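Local coordinates for protein carboxypeptidase 1 (Deinococcus radiodurans str. R1, PDB 5GIV) that probably releases amino acids one after another from the C-terminus of peptides with broad specificity, as a metal-dependent carboxypeptidase of the M32 family, at residues Ala271-Gly276 with Ala292-Ser297; Glu296-Leu301 with Gly457-Asn462; Thr239-Gly242 with Val246-Thr249. All blocks are in the same frame, centred on the assembly; numbering follows the deposited sequence.

In the fold
Along the chain the order is contact 3, contact 1, contact 2. Contact 3 is the beta hairpin of strands 238-242 and 245-250; its second strand leads on to helix 257-275, which contact 1 packs against helix 292-306. Contact 2 uses the next turn of helix 292-306, sharing Glu296 and Ser297 with contact 1, and meets helix 453-464, far along the chain. The centres of contacts 1 and 2 lie about 7 Å apart, those of contacts 2 and 3 about 17 Å. Contact 1 is the middle one: Ala271 packs on Val246 and Ile248, while Tyr273 touches Gln298. The two helices that carry the zinc ligands are thus flanked by the hairpin on the 257-275 side and by helix 453-464 on the 292-306 side.

Contact 1: Ala271-Gly276 with Ala292-Ser297. With ZN (zinc ion), chain G.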
loop_
_atom_site.group_PDB
_atom_site.type_symbol
_atom_site.label_atom_id
_atom_site.label_comp_id
_atom_site.label_asym_id
_atom_site.label_seq_id
_atom_site.Cartn_x
_atom_site.Cartn_y
_atom_site.Cartn_z
ATOM N N ALA A 271 -4.167 17.978 2.230
ATOM C CA ALA A 271 -2.844 17.496 1.848
ATOM C C ALA A 271 -1.888 18.649 1.582
ATOM O O ALA A 271 -0.688 18.549 1.876
ATOM C CB ALA A 271 -2.942 16.597 0.617
ATOM N N LEU A 272 -2.399 19.747 1.019
ATOM C CA LEU A 272 -1.558 20.917 0.796
ATOM C C LEU A 272 -0.956 21.404 2.101
ATOM O O LEU A 272 0.238 21.721 2.169
ATOM C CB LEU A 272 -2.378 22.020 0.143
ATOM C CG LEU A 272 -2.698 21.786 -1.324
ATOM C CD1 LEU A 272 -3.703 22.804 -1.796
ATOM C CD2 LEU A 272 -1.394 21.880 -2.131
ATOM N N TYR A 273 -1.775 21.466 3.151
ATOM C CA TYR A 273 -1.289 21.833 4.471
ATOM C C TYR A 273 -0.094 20.968 4.868
ATOM O O TYR A 273 0.974 21.485 5.214
ATOM C CB TYR A 273 -2.439 21.721 5.471
ATOM C CG TYR A 273 -2.137 22.177 6.872
ATOM C CD1 TYR A 273 -0.918 22.762 7.203
ATOM C CD2 TYR A 273 -3.073 22.005 7.872
ATOM C CE1 TYR A 273 -0.652 23.169 8.495
ATOM C CE2 TYR A 273 -2.823 22.407 9.148
ATOM C CZ TYR A 273 -1.613 22.986 9.467
ATOM O OH TYR A 273 -1.388 23.380 10.768
ATOM N N GLU A 274 -0.266 19.642 4.839
ATOM C CA GLU A 274 0.817 18.741 5.227
ATOM C C GLU A 274 2.017 18.881 4.294
ATOM O O GLU A 274 3.169 18.842 4.743
ATOM C CB GLU A 274 0.325 17.287 5.242
ATOM C CG GLU A 274 -0.731 16.978 6.300
ATOM C CD GLU A 274 -0.213 17.041 7.723
ATOM O OE1 GLU A 274 -1.030 17.250 8.642
ATOM O OE2 GLU A 274 1.007 16.881 7.935
ATOM N N GLN A 275 1.768 19.012 2.986
ATOM C CA GLN A 275 2.868 19.113 2.032
ATOM C C GLN A 275 3.636 20.418 2.166
ATOM O O GLN A 275 4.749 20.520 1.647
ATOM C CB GLN A 275 2.359 18.955 0.594
ATOM C CG GLN A 275 2.050 17.498 0.193
ATOM C CD GLN A 275 1.794 17.331 -1.299
ATOM O OE1 GLN A 275 1.444 18.289 -2.005
ATOM N NE2 GLN A 275 1.966 16.110 -1.787
ATOM N N GLY A 276 3.069 21.418 2.834
ATOM C CA GLY A 276 3.784 22.657 3.062
ATOM C C GLY A 276 4.597 22.721 4.340
ATOM O O GLY A 276 5.334 23.693 4.543
ATOM N N ALA A 292 -7.298 20.273 14.669
ATOM C CA ALA A 292 -8.369 19.868 13.768
ATOM C C ALA A 292 -8.962 21.072 13.057
ATOM O O ALA A 292 -9.222 21.022 11.849
ATOM C CB ALA A 292 -9.457 19.113 14.535
ATOM N N GLY A 293 -9.191 22.161 13.791
ATOM C CA GLY A 293 -9.806 23.332 13.186
ATOM C C GLY A 293 -8.928 23.972 12.129
ATOM O O GLY A 293 -9.403 24.340 11.053
ATOM N N VAL A 294 -7.632 24.100 12.410
ATOM C CA VAL A 294 -6.739 24.663 11.406
ATOM C C VAL A 294 -6.680 23.744 10.194
ATOM O O VAL A 294 -6.709 24.206 9.047
ATOM C CB VAL A 294 -5.339 24.918 12.000
ATOM C CG1 VAL A 294 -4.375 25.345 10.905
ATOM C CG2 VAL A 294 -5.406 25.980 13.061
ATOM N N HIS A 295 -6.628 22.429 10.422
ATOM C CA HIS A 295 -6.578 21.499 9.296
ATOM C C HIS A 295 -7.816 21.634 8.416
ATOM O O HIS A 295 -7.713 21.846 7.202
ATOM C CB HIS A 295 -6.421 20.063 9.795
ATOM C CG HIS A 295 -5.318 19.324 9.112
ATOM N ND1 HIS A 295 -5.315 19.086 7.755
ATOM C CD2 HIS A 295 -4.147 18.835 9.584
ATOM C CE1 HIS A 295 -4.199 18.463 7.424
ATOM N NE2 HIS A 295 -3.474 18.292 8.516
ATOM N N GLU A 296 -9.001 21.556 9.021
ATOM C CA GLU A 296 -10.236 21.692 8.263
ATOM C C GLU A 296 -10.399 23.085 7.666
ATOM O O GLU A 296 -11.184 23.259 6.728
ATOM C CB GLU A 296 -11.435 21.372 9.150
ATOM C CG GLU A 296 -12.751 21.300 8.398
ATOM C CD GLU A 296 -12.896 20.018 7.590
ATOM O OE1 GLU A 296 -14.035 19.703 7.190
ATOM O OE2 GLU A 296 -11.878 19.328 7.355
ATOM N N SER A 297 -9.700 24.089 8.205
ATOM C CA SER A 297 -9.747 25.410 7.592
ATOM C C SER A 297 -9.145 25.377 6.204
ATOM O O SER A 297 -9.551 26.147 5.329
ATOM C CB SER A 297 -8.990 26.431 8.447
ATOM O OG SER A 297 -7.585 26.315 8.254
HETATM ZN ZN ZN G . -11.894 17.435 6.280
HETATM O O HOH W 1 -13.908 17.158 6.468
HETATM O O HOH W 2 -11.723 15.119 5.639
HETATM O O HOH W 3 -11.025 15.863 7.933
#
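His295 meets helix 257-275 through both a face and an edge of its imidazole, and histidine suits the place by offering both. At the edge, His295 NE2 donates to Glu274 OE1 at 2.7 Å, nearly straight (174°) and on the anti lone pair, with carboxylate and ring almost coplanar. Tyr273 covers one face, its CD2 over the ring centre and 3.7 Å from His295 ND1, the ring planes at 49°. His295 ND1 is hydrogen-bonded to His270 ND1; these three contacts together fix the ring's rotation. A chi1 of -175° swings the Tyr273 ring toward helix 292-306 and brings Tyr273 OH, bonded to Val290 N, within 3.6 Å of Val294 CG1. This buried, aromatic side is the tight part. Glu296 turns away to the metal side, where Glu296 OE2 binds the zinc ion at 2.2 Å, three waters are further ligands, and water 1 also donates to OE1. A leucine replacing His295 would probably leave Glu274 OE1 without this donor and the zinc ligand His270 without its ND1 partner. His266 and His270 of helix 257-275 complete the protein's share of the metal site; strand 245-250 packs on Ala271 and Glu274, and helix 420-439 on Val294 and Ser297.

Contact 2: Glu296-Leu301 with Gly457-Asn462. With ZN (zinc ion), chain G.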
loop_
_atom_site.group_PDB
_atom_site.type_symbol
_atom_site.label_atom_id
_atom_site.label_comp_id
_atom_site.label_asym_id
_atom_site.label_seq_id
_atom_site.Cartn_x
_atom_site.Cartn_y
_atom_site.Cartn_z
ATOM N N GLU A 296 -9.001 21.556 9.021
ATOM C CA GLU A 296 -10.236 21.692 8.263
ATOM C C GLU A 296 -10.399 23.085 7.666
ATOM O O GLU A 296 -11.184 23.259 6.728
ATOM C CB GLU A 296 -11.435 21.372 9.150
ATOM C CG GLU A 296 -12.751 21.300 8.398
ATOM C CD GLU A 296 -12.896 20.018 7.590
ATOM O OE1 GLU A 296 -14.035 19.703 7.190
ATOM O OE2 GLU A 296 -11.878 19.328 7.355
ATOM N N SER A 297 -9.700 24.089 8.205
ATOM C CA SER A 297 -9.747 25.410 7.592
ATOM C C SER A 297 -9.145 25.377 6.204
ATOM O O SER A 297 -9.551 26.147 5.329
ATOM C CB SER A 297 -8.990 26.431 8.447
ATOM O OG SER A 297 -7.585 26.315 8.254
ATOM N N GLN A 298 -8.186 24.485 5.986
ATOM C CA GLN A 298 -7.486 24.428 4.716
ATOM C C GLN A 298 -8.238 23.582 3.694
ATOM O O GLN A 298 -8.303 23.942 2.512
ATOM C CB GLN A 298 -6.080 23.909 4.964
ATOM C CG GLN A 298 -5.307 24.886 5.841
ATOM C CD GLN A 298 -5.435 26.321 5.316
ATOM O OE1 GLN A 298 -5.032 26.614 4.188
ATOM N NE2 GLN A 298 -5.992 27.211 6.132
ATOM N N SER A 299 -8.825 22.466 4.121
ATOM C CA SER A 299 -9.703 21.740 3.211
ATOM C C SER A 299 -10.867 22.621 2.774
ATOM O O SER A 299 -11.218 22.659 1.592
ATOM C CB SER A 299 -10.185 20.447 3.864
ATOM O OG SER A 299 -10.712 20.705 5.143
ATOM N N ARG A 300 -11.459 23.358 3.711
ATOM C CA ARG A 300 -12.597 24.203 3.382
ATOM C C ARG A 300 -12.182 25.420 2.565
ATOM O O ARG A 300 -12.967 25.919 1.750
ATOM C CB ARG A 300 -13.306 24.629 4.663
ATOM C CG ARG A 300 -14.019 23.475 5.355
ATOM C CD ARG A 300 -15.039 22.827 4.423
ATOM N NE ARG A 300 -15.997 22.016 5.163
ATOM C CZ ARG A 300 -17.051 21.409 4.621
ATOM N NH1 ARG A 300 -17.297 21.523 3.318
ATOM N NH2 ARG A 300 -17.878 20.708 5.391
ATOM N N LEU A 301 -10.971 25.928 2.776
ATOM C CA LEU A 301 -10.526 27.058 1.979
ATOM C C LEU A 301 -10.431 26.669 0.506
ATOM O O LEU A 301 -11.042 27.306 -0.362
ATOM C CB LEU A 301 -9.186 27.568 2.512
ATOM C CG LEU A 301 -8.566 28.824 1.883
ATOM C CD1 LEU A 301 -7.605 29.538 2.854
ATOM C CD2 LEU A 301 -7.843 28.460 0.572
ATOM N N GLY A 457 1.213 30.363 -1.804
ATOM C CA GLY A 457 2.434 30.881 -1.202
ATOM C C GLY A 457 2.170 31.553 0.131
ATOM O O GLY A 457 2.870 31.300 1.116
ATOM N N TRP A 458 1.125 32.378 0.195
ATOM C CA TRP A 458 0.781 33.022 1.455
ATOM C C TRP A 458 0.460 31.986 2.531
ATOM O O TRP A 458 0.944 32.078 3.662
ATOM C CB TRP A 458 -0.408 33.967 1.246
ATOM C CG TRP A 458 -0.667 34.837 2.444
ATOM C CD1 TRP A 458 -0.166 36.092 2.671
ATOM C CD2 TRP A 458 -1.476 34.517 3.582
ATOM N NE1 TRP A 458 -0.612 36.567 3.878
ATOM C CE2 TRP A 458 -1.416 35.625 4.460
ATOM C CE3 TRP A 458 -2.254 33.404 3.943
ATOM C CZ2 TRP A 458 -2.103 35.655 5.672
ATOM C CZ3 TRP A 458 -2.937 33.433 5.148
ATOM C CH2 TRP A 458 -2.858 34.550 6.000
ATOM N N LEU A 459 -0.363 30.993 2.193
ATOM C CA LEU A 459 -0.749 29.976 3.166
ATOM C C LEU A 459 0.446 29.142 3.593
ATOM O O LEU A 459 0.578 28.795 4.773
ATOM C CB LEU A 459 -1.851 29.088 2.585
ATOM C CG LEU A 459 -3.181 29.797 2.321
ATOM C CD1 LEU A 459 -4.079 28.953 1.439
ATOM C CD2 LEU A 459 -3.890 30.101 3.634
ATOM N N ARG A 460 1.332 28.811 2.654
ATOM C CA ARG A 460 2.522 28.055 3.026
ATOM C C ARG A 460 3.406 28.865 3.974
ATOM O O ARG A 460 3.878 28.351 4.994
ATOM C CB ARG A 460 3.297 27.635 1.774
ATOM C CG ARG A 460 4.480 26.733 2.072
ATOM C CD ARG A 460 5.431 26.632 0.894
ATOM N NE ARG A 460 5.889 27.947 0.447
ATOM C CZ ARG A 460 6.955 28.579 0.943
ATOM N NH1 ARG A 460 7.681 28.021 1.914
ATOM N NH2 ARG A 460 7.291 29.776 0.472
ATOM N N GLU A 461 3.628 30.143 3.663
ATOM C CA GLU A 461 4.521 30.952 4.490
ATOM C C GLU A 461 3.913 31.291 5.845
ATOM O O GLU A 461 4.645 31.396 6.835
ATOM C CB GLU A 461 4.923 32.224 3.749
ATOM C CG GLU A 461 5.892 31.962 2.619
ATOM C CD GLU A 461 6.192 33.196 1.796
ATOM O OE1 GLU A 461 5.377 34.158 1.812
ATOM O OE2 GLU A 461 7.274 33.212 1.160
ATOM N N ASN A 462 2.597 31.491 5.914
ATOM C CA ASN A 462 1.964 31.964 7.137
ATOM C C ASN A 462 1.269 30.867 7.939
ATOM O O ASN A 462 0.948 31.099 9.110
ATOM C CB ASN A 462 0.961 33.072 6.805
ATOM C CG ASN A 462 1.645 34.313 6.265
ATOM O OD1 ASN A 462 2.079 35.168 7.023
ATOM N ND2 ASN A 462 1.752 34.405 4.952
HETATM ZN ZN ZN G . -11.894 17.435 6.280
HETATM O O HOH W 1 -13.908 17.158 6.468
HETATM O O HOH W 2 -11.723 15.119 5.639
HETATM O O HOH W 3 -11.025 15.863 7.933
#
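Next to Leu459, the residue that meets Gln298 and Leu301, the backbone oxygen of Trp458 is gripped twice by one residue: Asn462 ND2 donates to Trp458 O at 2.8 Å and Asn462 N to the same oxygen at 2.9 Å. Asparagine suits this place because its short amide can curl back along the helix; the ND2 end lies over one face of the Trp458 indole, toward its rim. Across the contact Leu459 meets one apolar and one polar side chain. Leu459 and Leu301 reach toward each other tip to tip, with Leu301 CD1 3.8 Å from Leu459 CD2, branched apolar ends that suit each other; Leu301 is aimed there by a CG anti to its backbone N (chi1 -176°). Gln298 slides past Leu459 in the opposite direction, so that Gln298 OE1 rests 3.7 Å from both CD1 and CD2 of Leu459. The Gln298 amide is held at both ends: Gln298 NE2 donates to Ser297 OG at 2.8 Å, and OE1 is hydrogen-bonded to Tyr464 OH, further along helix 453-464. On the metal side, Ser299 OG and Arg300 N approach Glu296 O from the same face, each at 3.0 Å, and the Ser299 side chain touches His266 and His270. Helix 453-464 packs on helix 292-306 through Gln298 and Leu301, while another part of helix 292-306 supplies the third protein ligand, Glu296, to the HExxH zinc site, as in gluzincins.

Contact 3: Thr239-Gly242 with Val246-Thr249; sequences TRLG and VRIT
Leu241 and Arg247 cross at about a right angle, a branch of the leucine pressed against a flat cation: Leu241 CD2 stands over the centre of the Arg247 guanidinium, 3.4 Å from Arg247 CZ. The arginine chain runs extended from CG to NE, and its long aliphatic part also passes the leucine, Arg247 CD lying 3.8 Å from Leu241 CD2. An arginine fits here because it offers methylenes and a flat face to leucine while its N-H groups look elsewhere: NE pairs with Asp245, NH1 with Asp33 of the second subunit. Trp32 of helix 8-36 in the same chain makes a cation-pi contact with it. Arg240 and Val246 repeat the theme more loosely on the other face of the sheet, Val246 CG2 lying over the Arg240 guanidinium, 4.1 Å from Arg240 CZ. A bend at chi3 (-89°) turns that group over the valine, with Arg240 NE in a salt bridge to Glu274 of helix 257-275. Thr239 shares a sheet face with Arg247, and their backbones form the hydrogen-bonded antiparallel pair: Thr239 N donates to Arg247 O at 2.9 Å and Arg247 N to Thr239 O at 2.8 Å. Val246 opposite Arg240 makes the non-hydrogen-bonded pair. Beyond it Leu241 and Gly242 both face Asp245, a classic beta bulge at the end of a beta hairpin, whose second strand is the central one of a small three-stranded sheet.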
loop_
_atom_site.group_PDB
_atom_site.type_symbol
_atom_site.label_atom_id
_atom_site.label_comp_id
_atom_site.label_asym_id
_atom_site.label_seq_id
_atom_site.Cartn_x
_atom_site.Cartn_y
_atom_site.Cartn_z
ATOM N N THR A 239 -4.119 11.105 4.313
ATOM C CA THR A 239 -3.255 10.389 5.241
ATOM C C THR A 239 -1.803 10.594 4.836
ATOM O O THR A 239 -1.481 10.637 3.645
ATOM C CB THR A 239 -3.607 8.886 5.286
ATOM O OG1 THR A 239 -2.750 8.206 6.211
ATOM C CG2 THR A 239 -3.490 8.238 3.912
ATOM N N ARG A 240 -0.936 10.710 5.834
ATOM C CA ARG A 240 0.487 10.939 5.620
ATOM C C ARG A 240 1.214 9.612 5.843
ATOM O O ARG A 240 1.277 9.117 6.973
ATOM C CB ARG A 240 1.008 11.999 6.588
ATOM C CG ARG A 240 2.521 12.212 6.536
ATOM C CD ARG A 240 2.983 13.226 7.580
ATOM N NE ARG A 240 2.998 14.626 7.157
ATOM C CZ ARG A 240 3.845 15.145 6.280
ATOM N NH1 ARG A 240 4.744 14.373 5.706
ATOM N NH2 ARG A 240 3.797 16.444 5.984
ATOM N N LEU A 241 1.777 9.045 4.780
ATOM C CA LEU A 241 2.551 7.815 4.913
ATOM C C LEU A 241 4.040 8.080 5.085
ATOM O O LEU A 241 4.807 7.123 5.254
ATOM C CB LEU A 241 2.324 6.893 3.706
ATOM C CG LEU A 241 0.989 6.141 3.671
ATOM C CD1 LEU A 241 -0.210 7.087 3.706
ATOM C CD2 LEU A 241 0.893 5.222 2.452
ATOM N N GLY A 242 4.460 9.341 5.034
ATOM C CA GLY A 242 5.861 9.699 5.202
ATOM C C GLY A 242 6.067 11.188 4.975
ATOM O O GLY A 242 5.159 11.920 4.555
ATOM N N VAL A 246 2.003 12.198 1.034
ATOM C CA VAL A 246 0.734 12.676 1.577
ATOM C C VAL A 246 -0.357 12.281 0.592
ATOM O O VAL A 246 -0.511 12.904 -0.463
ATOM C CB VAL A 246 0.747 14.183 1.833
ATOM C CG1 VAL A 246 -0.552 14.598 2.477
ATOM C CG2 VAL A 246 1.917 14.524 2.745
ATOM N N ARG A 247 -1.108 11.236 0.927
ATOM C CA ARG A 247 -2.051 10.637 -0.006
ATOM C C ARG A 247 -3.484 11.051 0.301
ATOM O O ARG A 247 -3.860 11.273 1.456
ATOM C CB ARG A 247 -1.920 9.117 0.018
ATOM C CG ARG A 247 -0.478 8.668 -0.159
ATOM C CD ARG A 247 -0.372 7.202 -0.549
ATOM N NE ARG A 247 1.024 6.790 -0.656
ATOM C CZ ARG A 247 1.434 5.540 -0.857
ATOM N NH1 ARG A 247 0.559 4.549 -0.982
ATOM N NH2 ARG A 247 2.728 5.283 -0.936
ATOM N N ILE A 248 -4.290 11.130 -0.758
ATOM C CA ILE A 248 -5.687 11.511 -0.650
ATOM C C ILE A 248 -6.532 10.467 -1.373
ATOM O O ILE A 248 -6.054 9.744 -2.249
ATOM C CB ILE A 248 -5.949 12.931 -1.223
ATOM C CG1 ILE A 248 -5.635 12.985 -2.715
ATOM C CG2 ILE A 248 -5.109 13.977 -0.500
ATOM C CD1 ILE A 248 -6.024 14.300 -3.335
ATOM N N THR A 249 -7.794 10.369 -0.972
ATOM C CA THR A 249 -8.733 9.478 -1.632
ATOM C C THR A 249 -10.030 10.228 -1.877
ATOM O O THR A 249 -10.366 11.174 -1.159
ATOM C CB THR A 249 -9.001 8.199 -0.814
ATOM O OG1 THR A 249 -9.623 8.540 0.430
ATOM C CG2 THR A 249 -7.697 7.446 -0.544
#